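Local coordinates for protein DNA ligase (Archaeoglobus fulgidus, PDB 3GDE) that probably seals nicks in double-stranded DNA during replication, recombination and repair, using ATP to form a lysine-bound AMP intermediate on the enzyme, at residues A[12-16]-A[28-32]; A[42-47]-A[199-205]; A[48-53]-A[161-166]; A[169-174]-A[456-460]. One frame throughout, in Å; residues are numbered along the deposited sequence.

The four contacts show how the chemistry of an interface follows its place in the fold. Contact 1 is a partly buried pairing of two consecutive helices near the surface, built on stacked rings. Contacts 2 and 3 are buried and share helix 39-49: its middle packs on helix 200-216 through aliphatic groups and one tyrosine-carboxylate bond, while its last turn and the loop that follows pack apolar groups and offer backbone oxygens to the turn after helix 152-162. Ile49 of contact 3 reaches the cluster of contact 1. Contact 4, also partly buried, differs most, joining the N-terminal and C-terminal regions largely through main-chain bonds; the Lys52-Glu172 salt bridge ties it to contact 3.

Contact 1: residues A[12-16]-A[28-32]; sequences FCERL and RIAAF
Phe12 and Phe32 lie ring against ring between helix 6-16 and helix 22-34, which form an antiparallel helical hairpin in the N-terminal, all-helical part of the ligase. Over these short segments the axes run at 167° and come no closer than 11.6 Å, a wide spacing that large side chains span.

Phe12 comes first and does most of the work. With CG anti to the backbone N (chi1 171°), its ring is carried across to helix 22-34, where it stacks face to face on the Phe32 ring, the centroids 4.0 Å apart and the planes only 8° from parallel. Phe32 CB also sits over the Phe12 face, 3.9 Å from the ring centroid, in a CH-pi contact. Ile29 CA lies at the ring's edge, beside CZ, and Leu16 CG covers the face turned away from Phe32, so the ring is sandwiched. The carbonyl oxygen of Phe12 accepts from a water that takes a weak bond from Arg28 NE and so bridges the two helices.

Arg15 contributes its CB, which touches Arg28 NH2, while its own NE turns back to the Glu11 carbonyl, and its charged end is not in contact with that of Arg28. Ile49 of helix 39-49 adds to the apolar cluster, touching Phe12, Leu16 and Ile29. Leu16, last in the segment, splits its branches. Its CD2 lies against Arg28 CB as the two side chains pass in opposite directions. The other branch of Leu16 crosses Ile29 at about a right angle, with CD1 4.0 Å from Ile29 CG1.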
loop_
_atom_site.group_PDB
_atom_site.type_symbol
_atom_site.label_atom_id
_atom_site.label_comp_id
_atom_site.label_asym_id
_atom_site.label_seq_id
_atom_site.Cartn_x
_atom_site.Cartn_y
_atom_site.Cartn_z
ATOM N N PHE A 12 -23.389 7.477 10.089
ATOM C CA PHE A 12 -22.310 7.387 11.073
ATOM C C PHE A 12 -21.036 8.092 10.581
ATOM O O PHE A 12 -20.414 8.836 11.337
ATOM C CB PHE A 12 -22.016 5.927 11.430
ATOM C CG PHE A 12 -20.778 5.746 12.275
ATOM C CD1 PHE A 12 -20.725 6.247 13.574
ATOM C CD2 PHE A 12 -19.679 5.063 11.777
ATOM C CE1 PHE A 12 -19.586 6.085 14.360
ATOM C CE2 PHE A 12 -18.534 4.886 12.554
ATOM C CZ PHE A 12 -18.485 5.403 13.847
ATOM N N CYS A 13 -20.665 7.860 9.318
ATOM C CA CYS A 13 -19.464 8.457 8.717
ATOM C C CYS A 13 -19.575 9.969 8.587
ATOM O O CYS A 13 -18.609 10.693 8.845
ATOM C CB CYS A 13 -19.186 7.852 7.342
ATOM S SG CYS A 13 -18.606 6.161 7.417
ATOM N N GLU A 14 -20.755 10.435 8.185
ATOM C CA GLU A 14 -21.017 11.855 8.042
ATOM C C GLU A 14 -20.730 12.611 9.342
ATOM O O GLU A 14 -20.114 13.679 9.319
ATOM C CB GLU A 14 -22.446 12.084 7.594
ATOM C CG GLU A 14 -22.648 13.436 6.958
ATOM C CD GLU A 14 -23.543 14.340 7.765
ATOM O OE1 GLU A 14 -23.360 14.435 9.003
ATOM O OE2 GLU A 14 -24.449 14.953 7.149
ATOM N N ARG A 15 -21.156 12.031 10.467
ATOM C CA ARG A 15 -20.939 12.621 11.781
ATOM C C ARG A 15 -19.455 12.668 12.178
ATOM O O ARG A 15 -19.033 13.562 12.905
ATOM C CB ARG A 15 -21.790 11.896 12.830
ATOM C CG ARG A 15 -23.182 12.497 13.003
ATOM C CD ARG A 15 -24.219 11.497 13.543
ATOM N NE ARG A 15 -25.110 11.037 12.475
ATOM C CZ ARG A 15 -26.261 11.628 12.141
ATOM N NH1 ARG A 15 -26.690 12.699 12.806
ATOM N NH2 ARG A 15 -26.988 11.144 11.137
ATOM N N LEU A 16 -18.665 11.723 11.675
ATOM C CA LEU A 16 -17.224 11.675 11.943
ATOM C C LEU A 16 -16.445 12.779 11.241
ATOM O O LEU A 16 -15.346 13.130 11.672
ATOM C CB LEU A 16 -16.637 10.328 11.525
ATOM C CG LEU A 16 -17.006 9.044 12.258
ATOM C CD1 LEU A 16 -16.240 7.899 11.632
ATOM C CD2 LEU A 16 -16.744 9.136 13.763
ATOM N N ARG A 28 -15.790 7.088 19.256
ATOM C CA ARG A 28 -16.973 6.977 18.403
ATOM C C ARG A 28 -16.996 5.696 17.583
ATOM O O ARG A 28 -18.020 5.016 17.522
ATOM C CB ARG A 28 -17.101 8.179 17.466
ATOM C CG ARG A 28 -17.402 9.487 18.171
ATOM C CD ARG A 28 -18.838 9.518 18.663
ATOM N NE ARG A 28 -19.785 9.939 17.633
ATOM C CZ ARG A 28 -20.583 11.001 17.740
ATOM N NH1 ARG A 28 -20.558 11.751 18.839
ATOM N NH2 ARG A 28 -21.420 11.301 16.752
ATOM N N ILE A 29 -15.866 5.369 16.963
ATOM C CA ILE A 29 -15.760 4.180 16.105
ATOM C C ILE A 29 -15.858 2.874 16.895
ATOM O O ILE A 29 -16.509 1.937 16.442
ATOM C CB ILE A 29 -14.472 4.203 15.233
ATOM C CG1 ILE A 29 -14.532 5.381 14.249
ATOM C CG2 ILE A 29 -14.265 2.839 14.494
ATOM C CD1 ILE A 29 -13.205 5.659 13.530
ATOM N N ALA A 30 -15.213 2.825 18.065
ATOM C CA ALA A 30 -15.317 1.686 18.982
ATOM C C ALA A 30 -16.753 1.417 19.392
ATOM O O ALA A 30 -17.218 0.277 19.312
ATOM C CB ALA A 30 -14.446 1.910 20.237
ATOM N N ALA A 31 -17.447 2.467 19.825
ATOM C CA ALA A 31 -18.865 2.380 20.206
ATOM C C ALA A 31 -19.727 1.784 19.105
ATOM O O ALA A 31 -20.535 0.894 19.370
ATOM C CB ALA A 31 -19.410 3.776 20.639
ATOM N N PHE A 32 -19.553 2.273 17.875
ATOM C CA PHE A 32 -20.271 1.751 16.699
ATOM C C PHE A 32 -19.993 0.272 16.436
ATOM O O PHE A 32 -20.918 -0.519 16.237
ATOM C CB PHE A 32 -19.898 2.565 15.449
ATOM C CG PHE A 32 -20.802 2.321 14.268
ATOM C CD1 PHE A 32 -22.063 2.923 14.201
ATOM C CD2 PHE A 32 -20.386 1.506 13.211
ATOM C CE1 PHE A 32 -22.897 2.708 13.099
ATOM C CE2 PHE A 32 -21.220 1.275 12.105
ATOM C CZ PHE A 32 -22.478 1.869 12.053
HETATM O O HOH W 1 -20.093 9.326 14.364
#

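Contact 2: residues A[42-47]-A[199-205]; sequences LYDVVL and DLGRVAV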
loop_
_atom_site.group_PDB
_atom_site.type_symbol
_atom_site.label_atom_id
_atom_site.label_comp_id
_atom_site.label_asym_id
_atom_site.label_seq_id
_atom_site.Cartn_x
_atom_site.Cartn_y
_atom_site.Cartn_z
ATOM N N LEU A 42 -19.805 -6.366 10.332
ATOM C CA LEU A 42 -18.640 -5.897 11.101
ATOM C C LEU A 42 -17.403 -5.847 10.200
ATOM O O LEU A 42 -16.754 -4.813 10.080
ATOM C CB LEU A 42 -18.372 -6.780 12.337
ATOM C CG LEU A 42 -17.081 -6.444 13.131
ATOM C CD1 LEU A 42 -17.067 -4.994 13.645
ATOM C CD2 LEU A 42 -16.805 -7.417 14.280
ATOM N N TYR A 43 -17.120 -6.977 9.560
ATOM C CA TYR A 43 -16.040 -7.116 8.592
ATOM C C TYR A 43 -16.104 -6.018 7.539
ATOM O O TYR A 43 -15.137 -5.283 7.326
ATOM C CB TYR A 43 -16.115 -8.495 7.928
ATOM C CG TYR A 43 -14.992 -8.773 6.962
ATOM C CD1 TYR A 43 -13.831 -9.430 7.384
ATOM C CD2 TYR A 43 -15.086 -8.379 5.623
ATOM C CE1 TYR A 43 -12.789 -9.689 6.494
ATOM C CE2 TYR A 43 -14.055 -8.629 4.727
ATOM C CZ TYR A 43 -12.905 -9.282 5.169
ATOM O OH TYR A 43 -11.882 -9.529 4.277
ATOM N N ASP A 44 -17.249 -5.896 6.887
ATOM C CA ASP A 44 -17.408 -4.890 5.848
ATOM C C ASP A 44 -17.224 -3.465 6.372
ATOM O O ASP A 44 -16.554 -2.661 5.736
ATOM C CB ASP A 44 -18.761 -5.045 5.153
ATOM C CG ASP A 44 -18.810 -6.247 4.236
ATOM O OD1 ASP A 44 -17.744 -6.691 3.750
ATOM O OD2 ASP A 44 -19.928 -6.752 3.992
ATOM N N VAL A 45 -17.787 -3.161 7.537
ATOM C CA VAL A 45 -17.675 -1.806 8.099
ATOM C C VAL A 45 -16.206 -1.436 8.384
ATOM O O VAL A 45 -15.788 -0.307 8.129
ATOM C CB VAL A 45 -18.589 -1.627 9.361
ATOM C CG1 VAL A 45 -18.211 -0.387 10.173
ATOM C CG2 VAL A 45 -20.030 -1.537 8.946
ATOM N N VAL A 46 -15.434 -2.393 8.899
ATOM C CA VAL A 46 -14.041 -2.143 9.239
ATOM C C VAL A 46 -13.224 -1.846 7.969
ATOM O O VAL A 46 -12.468 -0.867 7.920
ATOM C CB VAL A 46 -13.420 -3.291 10.088
ATOM C CG1 VAL A 46 -11.913 -3.134 10.193
ATOM C CG2 VAL A 46 -14.038 -3.304 11.482
ATOM N N LEU A 47 -13.401 -2.681 6.947
ATOM C CA LEU A 47 -12.822 -2.411 5.636
ATOM C C LEU A 47 -13.306 -1.078 5.075
ATOM O O LEU A 47 -12.494 -0.182 4.842
ATOM C CB LEU A 47 -13.093 -3.560 4.661
ATOM C CG LEU A 47 -11.973 -4.602 4.574
ATOM C CD1 LEU A 47 -11.842 -5.401 5.858
ATOM C CD2 LEU A 47 -12.150 -5.534 3.364
ATOM N N ASP A 199 -5.525 -8.302 7.165
ATOM C CA ASP A 199 -6.944 -8.065 6.992
ATOM C C ASP A 199 -7.515 -7.595 8.328
ATOM O O ASP A 199 -7.760 -8.412 9.220
ATOM C CB ASP A 199 -7.641 -9.351 6.522
ATOM C CG ASP A 199 -9.101 -9.130 6.119
ATOM O OD1 ASP A 199 -9.733 -8.137 6.553
ATOM O OD2 ASP A 199 -9.625 -9.969 5.364
ATOM N N LEU A 200 -7.723 -6.281 8.460
ATOM C CA LEU A 200 -8.261 -5.690 9.684
ATOM C C LEU A 200 -9.679 -6.131 9.991
ATOM O O LEU A 200 -10.083 -6.166 11.152
ATOM C CB LEU A 200 -8.204 -4.157 9.637
ATOM C CG LEU A 200 -7.184 -3.459 10.533
ATOM C CD1 LEU A 200 -7.531 -1.981 10.672
ATOM C CD2 LEU A 200 -7.073 -4.112 11.925
ATOM N N GLY A 201 -10.436 -6.443 8.945
ATOM C CA GLY A 201 -11.784 -6.980 9.094
ATOM C C GLY A 201 -11.777 -8.326 9.791
ATOM O O GLY A 201 -12.510 -8.529 10.761
ATOM N N ARG A 202 -10.936 -9.237 9.292
ATOM C CA ARG A 202 -10.703 -10.534 9.917
ATOM C C ARG A 202 -10.288 -10.370 11.381
ATOM O O ARG A 202 -10.787 -11.071 12.257
ATOM C CB ARG A 202 -9.612 -11.296 9.156
ATOM C CG ARG A 202 -9.841 -12.795 9.051
ATOM C CD ARG A 202 -8.848 -13.646 9.826
ATOM N NE ARG A 202 -7.675 -13.937 9.015
ATOM C CZ ARG A 202 -6.936 -15.044 9.075
ATOM N NH1 ARG A 202 -7.233 -16.033 9.916
ATOM N NH2 ARG A 202 -5.880 -15.159 8.268
ATOM N N VAL A 203 -9.362 -9.452 11.629
ATOM C CA VAL A 203 -8.889 -9.159 12.981
ATOM C C VAL A 203 -10.029 -8.680 13.906
ATOM O O VAL A 203 -10.131 -9.136 15.050
ATOM C CB VAL A 203 -7.685 -8.156 12.958
ATOM C CG1 VAL A 203 -7.372 -7.611 14.344
ATOM C CG2 VAL A 203 -6.446 -8.831 12.386
ATOM N N ALA A 204 -10.878 -7.779 13.408
ATOM C CA ALA A 204 -12.013 -7.265 14.177
ATOM C C ALA A 204 -12.971 -8.396 14.568
ATOM O O ALA A 204 -13.399 -8.491 15.727
ATOM C CB ALA A 204 -12.742 -6.188 13.402
ATOM N N VAL A 205 -13.272 -9.267 13.605
ATOM C CA VAL A 205 -14.155 -10.399 13.844
ATOM C C VAL A 205 -13.588 -11.352 14.911
ATOM O O VAL A 205 -14.327 -11.853 15.751
ATOM C CB VAL A 205 -14.512 -11.137 12.529
ATOM C CG1 VAL A 205 -15.344 -12.411 12.799
ATOM C CG2 VAL A 205 -15.257 -10.194 11.574
#
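Tyr43 and Asp199 join helix 39-49 to the N-terminus of helix 200-216, in a helix-helix packing where a capping residue also serves as the tertiary contact. The axes of the short segments approach to 8.1 Å and cross at 135°.

The polar part centres on one carboxylate. Tyr43 CG lies anti to the backbone N (chi1 -177°), which carries the ring to helix 200-216 and its hydroxyl to Asp199. Tyr43 OH donates to Asp199 OD2 at 2.5 Å, meeting its syn lone pair, with ring and carboxylate planes 66° apart. Asp199 is the N-cap: its OD1 accepts from Arg202 N, which comes from above the carboxylate plane, and more weakly from Gly201 N. The two oxygens therefore divide the labour between tyrosine and helix end, and the hydroxyl and the amides together would probably stabilise a negative charge there.

Close backbone approach is the second element. Tyr43 and Gly201 have their CA atoms 4.3 Å apart, and Tyr43 CD1 comes within 3.4 Å of Gly201 C. A beta carbon on Gly201 would collide with both Tyr43 CD1 and Leu47 CD1. That Leu47 methyl also sits over one face of the tyrosine ring, toward its rim.

Aliphatic contacts complete the interface. Leu42 CD2 packs on Val205 and Ala204, and Val205 CG2 meets Tyr43 CB. The two Val46 methyls straddle a turn of the facing helix: CG1 touches Leu200 CB at 3.9 Å, and CG2 rests on Ala204 CB at 3.7 Å.

Contact 3: residues A[48-53]-A[161-166]; sequences FITGKV and LILNEM
The ring of Phe48 carries Leu161 on one face: the methyl CD2 stands 3.8 Å from the ring centroid and 18° off its normal, a CH-pi contact nearest the CG side of the ring. Leu161 gets there because its CG is anti to the backbone N (chi1 179°), which sends the branched end toward the 48-53 segment. Phe6 and Phe9 of helix 6-16, together with Val117 and Arg121 of helix 117-129, also touch the Phe48 side chain. With an alanine here Leu161 CD2 would lose the ring it rests on, and a gap would probably open among helices 39-49, 6-16, 117-129 and 152-162.

The second flat group is the Asn164 amide. Asn164 follows helix 152-162 with positive phi in a Schellman motif, and its ND2 gives Gly51 O a weak hydrogen bond of 2.8 Å, bent to 128°. Asn164 CA adds a CH contact to the same oxygen. Gly51 also has positive phi, and a beta carbon there would clash with Asn164 O. A water donates to both Thr50 O and Asn164 O, each at 2.8 Å.

The other Leu161 methyl, CD1, lies 3.9 Å from Val53 CG2, the two side chains crossing at about a right angle. Met166, its chain bent at chi2 and chi3, curls over the end of helix 39-49, its CG against Gly51 N and its CE 3.6 Å from Phe48 O.

Two helix ends thus meet through apolar groups and through main-chain oxygens, of which Gly51 O takes a weak bond from the amide and Thr50 O and Asn164 O are satisfied by a water.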
loop_
_atom_site.group_PDB
_atom_site.type_symbol
_atom_site.label_atom_id
_atom_site.label_comp_id
_atom_site.label_asym_id
_atom_site.label_seq_id
_atom_site.Cartn_x
_atom_site.Cartn_y
_atom_site.Cartn_z
ATOM N N PHE A 48 -14.622 -0.945 4.900
ATOM C CA PHE A 48 -15.218 0.231 4.261
ATOM C C PHE A 48 -14.807 1.581 4.872
ATOM O O PHE A 48 -14.558 2.536 4.140
ATOM C CB PHE A 48 -16.751 0.123 4.191
ATOM C CG PHE A 48 -17.253 -0.998 3.301
ATOM C CD1 PHE A 48 -16.369 -1.824 2.613
ATOM C CD2 PHE A 48 -18.614 -1.203 3.135
ATOM C CE1 PHE A 48 -16.834 -2.849 1.797
ATOM C CE2 PHE A 48 -19.089 -2.214 2.318
ATOM C CZ PHE A 48 -18.204 -3.049 1.654
ATOM N N ILE A 49 -14.718 1.666 6.198
ATOM C CA ILE A 49 -14.340 2.937 6.831
ATOM C C ILE A 49 -12.899 3.364 6.485
ATOM O O ILE A 49 -12.577 4.563 6.509
ATOM C CB ILE A 49 -14.600 2.930 8.369
ATOM C CG1 ILE A 49 -14.531 4.350 8.942
ATOM C CG2 ILE A 49 -13.634 1.983 9.085
ATOM C CD1 ILE A 49 -15.155 4.492 10.337
ATOM N N THR A 50 -12.054 2.388 6.145
ATOM C CA THR A 50 -10.669 2.662 5.747
ATOM C C THR A 50 -10.513 2.945 4.251
ATOM O O THR A 50 -9.391 3.069 3.765
ATOM C CB THR A 50 -9.706 1.513 6.133
ATOM O OG1 THR A 50 -10.133 0.297 5.511
ATOM C CG2 THR A 50 -9.664 1.319 7.638
ATOM N N GLY A 51 -11.633 3.036 3.530
ATOM C CA GLY A 51 -11.611 3.205 2.079
ATOM C C GLY A 51 -11.192 1.974 1.298
ATOM O O GLY A 51 -10.751 2.093 0.159
ATOM N N LYS A 52 -11.337 0.792 1.903
ATOM C CA LYS A 52 -10.968 -0.474 1.250
ATOM C C LYS A 52 -12.182 -1.358 1.027
ATOM O O LYS A 52 -13.064 -1.465 1.886
ATOM C CB LYS A 52 -9.982 -1.291 2.105
ATOM C CG LYS A 52 -8.562 -0.755 2.246
ATOM C CD LYS A 52 -7.777 -1.705 3.176
ATOM C CE LYS A 52 -6.484 -1.093 3.685
ATOM N NZ LYS A 52 -6.700 0.121 4.558
ATOM N N VAL A 53 -12.196 -2.029 -0.113
ATOM C CA VAL A 53 -13.199 -3.042 -0.402
ATOM C C VAL A 53 -12.562 -4.435 -0.270
ATOM O O VAL A 53 -13.202 -5.375 0.226
ATOM C CB VAL A 53 -13.833 -2.801 -1.794
ATOM C CG1 VAL A 53 -14.830 -3.873 -2.138
ATOM C CG2 VAL A 53 -14.491 -1.421 -1.848
ATOM N N LEU A 161 -15.867 5.433 -1.335
ATOM C CA LEU A 161 -15.358 4.088 -1.090
ATOM C C LEU A 161 -14.696 3.520 -2.346
ATOM O O LEU A 161 -13.554 3.067 -2.285
ATOM C CB LEU A 161 -16.486 3.175 -0.573
ATOM C CG LEU A 161 -16.253 1.695 -0.250
ATOM C CD1 LEU A 161 -15.030 1.474 0.644
ATOM C CD2 LEU A 161 -17.510 1.098 0.402
ATOM N N ILE A 162 -15.405 3.566 -3.476
ATOM C CA ILE A 162 -14.858 3.166 -4.781
ATOM C C ILE A 162 -13.574 3.940 -5.148
ATOM O O ILE A 162 -12.647 3.381 -5.730
ATOM C CB ILE A 162 -15.914 3.330 -5.908
ATOM C CG1 ILE A 162 -17.079 2.349 -5.706
ATOM C CG2 ILE A 162 -15.269 3.153 -7.314
ATOM C CD1 ILE A 162 -18.317 2.704 -6.480
ATOM N N LEU A 163 -13.534 5.222 -4.798
ATOM C CA LEU A 163 -12.368 6.075 -5.028
ATOM C C LEU A 163 -11.307 5.945 -3.926
ATOM O O LEU A 163 -10.269 6.596 -3.989
ATOM C CB LEU A 163 -12.807 7.541 -5.182
ATOM C CG LEU A 163 -13.644 7.812 -6.443
ATOM C CD1 LEU A 163 -14.182 9.228 -6.477
ATOM C CD2 LEU A 163 -12.866 7.494 -7.712
ATOM N N ASN A 164 -11.590 5.111 -2.922
ATOM C CA ASN A 164 -10.667 4.805 -1.825
ATOM C C ASN A 164 -10.225 5.971 -0.914
ATOM O O ASN A 164 -9.249 5.825 -0.171
ATOM C CB ASN A 164 -9.441 4.012 -2.327
ATOM C CG ASN A 164 -9.819 2.722 -3.091
ATOM O OD1 ASN A 164 -9.188 2.397 -4.107
ATOM N ND2 ASN A 164 -10.843 1.991 -2.610
ATOM N N GLU A 165 -10.932 7.101 -0.963
ATOM C CA GLU A 165 -10.711 8.210 -0.022
ATOM C C GLU A 165 -12.008 8.689 0.638
ATOM O O GLU A 165 -12.788 9.441 0.053
ATOM C CB GLU A 165 -9.859 9.374 -0.623
ATOM C CG GLU A 165 -10.560 10.432 -1.496
ATOM C CD GLU A 165 -9.965 11.882 -1.396
ATOM O OE1 GLU A 165 -9.228 12.233 -0.428
ATOM O OE2 GLU A 165 -10.270 12.696 -2.302
ATOM N N MET A 166 -12.226 8.235 1.874
ATOM C CA MET A 166 -13.467 8.487 2.621
ATOM C C MET A 166 -13.549 9.905 3.190
ATOM O O MET A 166 -14.645 10.421 3.436
ATOM C CB MET A 166 -13.615 7.464 3.759
ATOM C CG MET A 166 -13.720 6.016 3.311
ATOM S SD MET A 166 -15.058 5.764 2.130
ATOM C CE MET A 166 -16.472 5.480 3.176
HETATM O O HOH W 2 -8.024 4.862 2.168
#

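Contact 4: residues A[169-174]-A[456-460]; sequences GVGEGI and PVTGK
Val457 O and Pro456 O accept from amides at the N-cap and in the first turn of helix 172-182. Ile174 N donates to Val457 O at 3.3 Å, in the carbonyl plane and on a lone pair. Gly171 N reaches the same oxygen at 3.0 Å, but with a donor angle of 127° that makes this bond weak. Gly173 N gives a straighter bond, 165°, to Pro456 O, tilted out of the carbonyl plane. Amides in the first turn of a helix lack acceptors within the helix, and here the loop between strands 446-454 and 461-467 supplies them.

Glycines permit the close approach: Gly171, the N-cap, and Gly173 lie against Thr458 and Val457, and a beta carbon on either would clash with the loop. Ile174 lays its CG1 3.4 Å from Val457 O and crosses the Val457 side chain at about a right angle.

Thr458 OG1 sits between the backbone N and carbonyl carbon (chi1 64°) and accepts from Lys460 N at 3.2 Å, an ST turn; it also has a weak bond with Asp455. Its CB rests 3.5 Å from Gly169 O. A valine in its place would deprive Lys460 N of this acceptor and would probably leave the turn less firmly held. Glu172 points its carboxylate away from the loop, to Tyr194 OH and Lys52 NZ.

Amides at a helix N-terminus are thus met by carbonyl oxygens of a beta-hairpin loop, joining the OB-fold domain to the N-terminal DNA-binding domain, a contact consistent with the closed conformation of this ligase.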
loop_
_atom_site.group_PDB
_atom_site.type_symbol
_atom_site.label_atom_id
_atom_site.label_comp_id
_atom_site.label_asym_id
_atom_site.label_seq_id
_atom_site.Cartn_x
_atom_site.Cartn_y
_atom_site.Cartn_z
ATOM N N GLY A 169 -10.746 11.476 8.110
ATOM C CA GLY A 169 -9.624 11.630 9.022
ATOM C C GLY A 169 -9.349 10.362 9.823
ATOM O O GLY A 169 -8.799 10.425 10.926
ATOM N N VAL A 170 -9.705 9.212 9.252
ATOM C CA VAL A 170 -9.550 7.920 9.917
ATOM C C VAL A 170 -8.552 7.060 9.143
ATOM O O VAL A 170 -8.750 6.752 7.967
ATOM C CB VAL A 170 -10.908 7.173 10.046
ATOM C CG1 VAL A 170 -10.722 5.781 10.630
ATOM C CG2 VAL A 170 -11.904 7.989 10.866
ATOM N N GLY A 171 -7.460 6.709 9.804
ATOM C CA GLY A 171 -6.471 5.835 9.203
ATOM C C GLY A 171 -6.366 4.517 9.940
ATOM O O GLY A 171 -7.246 4.145 10.735
ATOM N N GLU A 172 -5.266 3.827 9.664
ATOM C CA GLU A 172 -4.967 2.508 10.195
ATOM C C GLU A 172 -4.794 2.550 11.708
ATOM O O GLU A 172 -5.265 1.652 12.406
ATOM C CB GLU A 172 -3.670 2.006 9.551
ATOM C CG GLU A 172 -3.719 0.574 9.075
ATOM C CD GLU A 172 -4.249 0.439 7.663
ATOM O OE1 GLU A 172 -5.410 0.853 7.403
ATOM O OE2 GLU A 172 -3.500 -0.111 6.812
ATOM N N GLY A 173 -4.120 3.594 12.199
ATOM C CA GLY A 173 -3.845 3.784 13.623
ATOM C C GLY A 173 -5.110 3.952 14.456
ATOM O O GLY A 173 -5.277 3.319 15.495
ATOM N N ILE A 174 -6.011 4.814 13.997
ATOM C CA ILE A 174 -7.291 4.985 14.677
ATOM C C ILE A 174 -8.084 3.670 14.689
ATOM O O ILE A 174 -8.597 3.260 15.735
ATOM C CB ILE A 174 -8.088 6.144 14.074
ATOM C CG1 ILE A 174 -7.440 7.467 14.488
ATOM C CG2 ILE A 174 -9.573 6.064 14.485
ATOM C CD1 ILE A 174 -7.923 8.673 13.698
ATOM N N PRO A 456 -0.113 7.858 8.989
ATOM C CA PRO A 456 -0.768 6.549 9.046
ATOM C C PRO A 456 -1.836 6.391 10.148
ATOM O O PRO A 456 -2.600 5.436 10.103
ATOM C CB PRO A 456 0.401 5.586 9.272
ATOM C CG PRO A 456 1.392 6.394 10.008
ATOM C CD PRO A 456 1.285 7.784 9.443
ATOM N N VAL A 457 -1.900 7.304 11.116
ATOM C CA VAL A 457 -2.980 7.228 12.104
ATOM C C VAL A 457 -4.312 7.799 11.603
ATOM O O VAL A 457 -5.368 7.200 11.833
ATOM C CB VAL A 457 -2.589 7.686 13.576
ATOM C CG1 VAL A 457 -1.095 7.984 13.733
ATOM C CG2 VAL A 457 -3.511 8.818 14.116
ATOM N N THR A 458 -4.248 8.918 10.881
ATOM C CA THR A 458 -5.438 9.583 10.371
ATOM C C THR A 458 -5.701 9.336 8.876
ATOM O O THR A 458 -6.784 9.650 8.371
ATOM C CB THR A 458 -5.358 11.112 10.600
ATOM O OG1 THR A 458 -4.259 11.655 9.850
ATOM C CG2 THR A 458 -5.176 11.434 12.088
ATOM N N GLY A 459 -4.698 8.807 8.174
ATOM C CA GLY A 459 -4.731 8.682 6.712
ATOM C C GLY A 459 -4.650 10.006 5.950
ATOM O O GLY A 459 -4.837 10.047 4.732
ATOM N N LYS A 460 -4.395 11.097 6.660
ATOM C CA LYS A 460 -4.272 12.406 6.012
ATOM C C LYS A 460 -2.951 12.525 5.241
ATOM O O LYS A 460 -1.952 11.913 5.615
ATOM C CB LYS A 460 -4.428 13.530 7.038
ATOM C CG LYS A 460 -5.874 13.703 7.515
ATOM C CD LYS A 460 -5.961 14.287 8.915
ATOM C CE LYS A 460 -6.305 15.753 8.889
ATOM N NZ LYS A 460 -6.773 16.228 10.232
#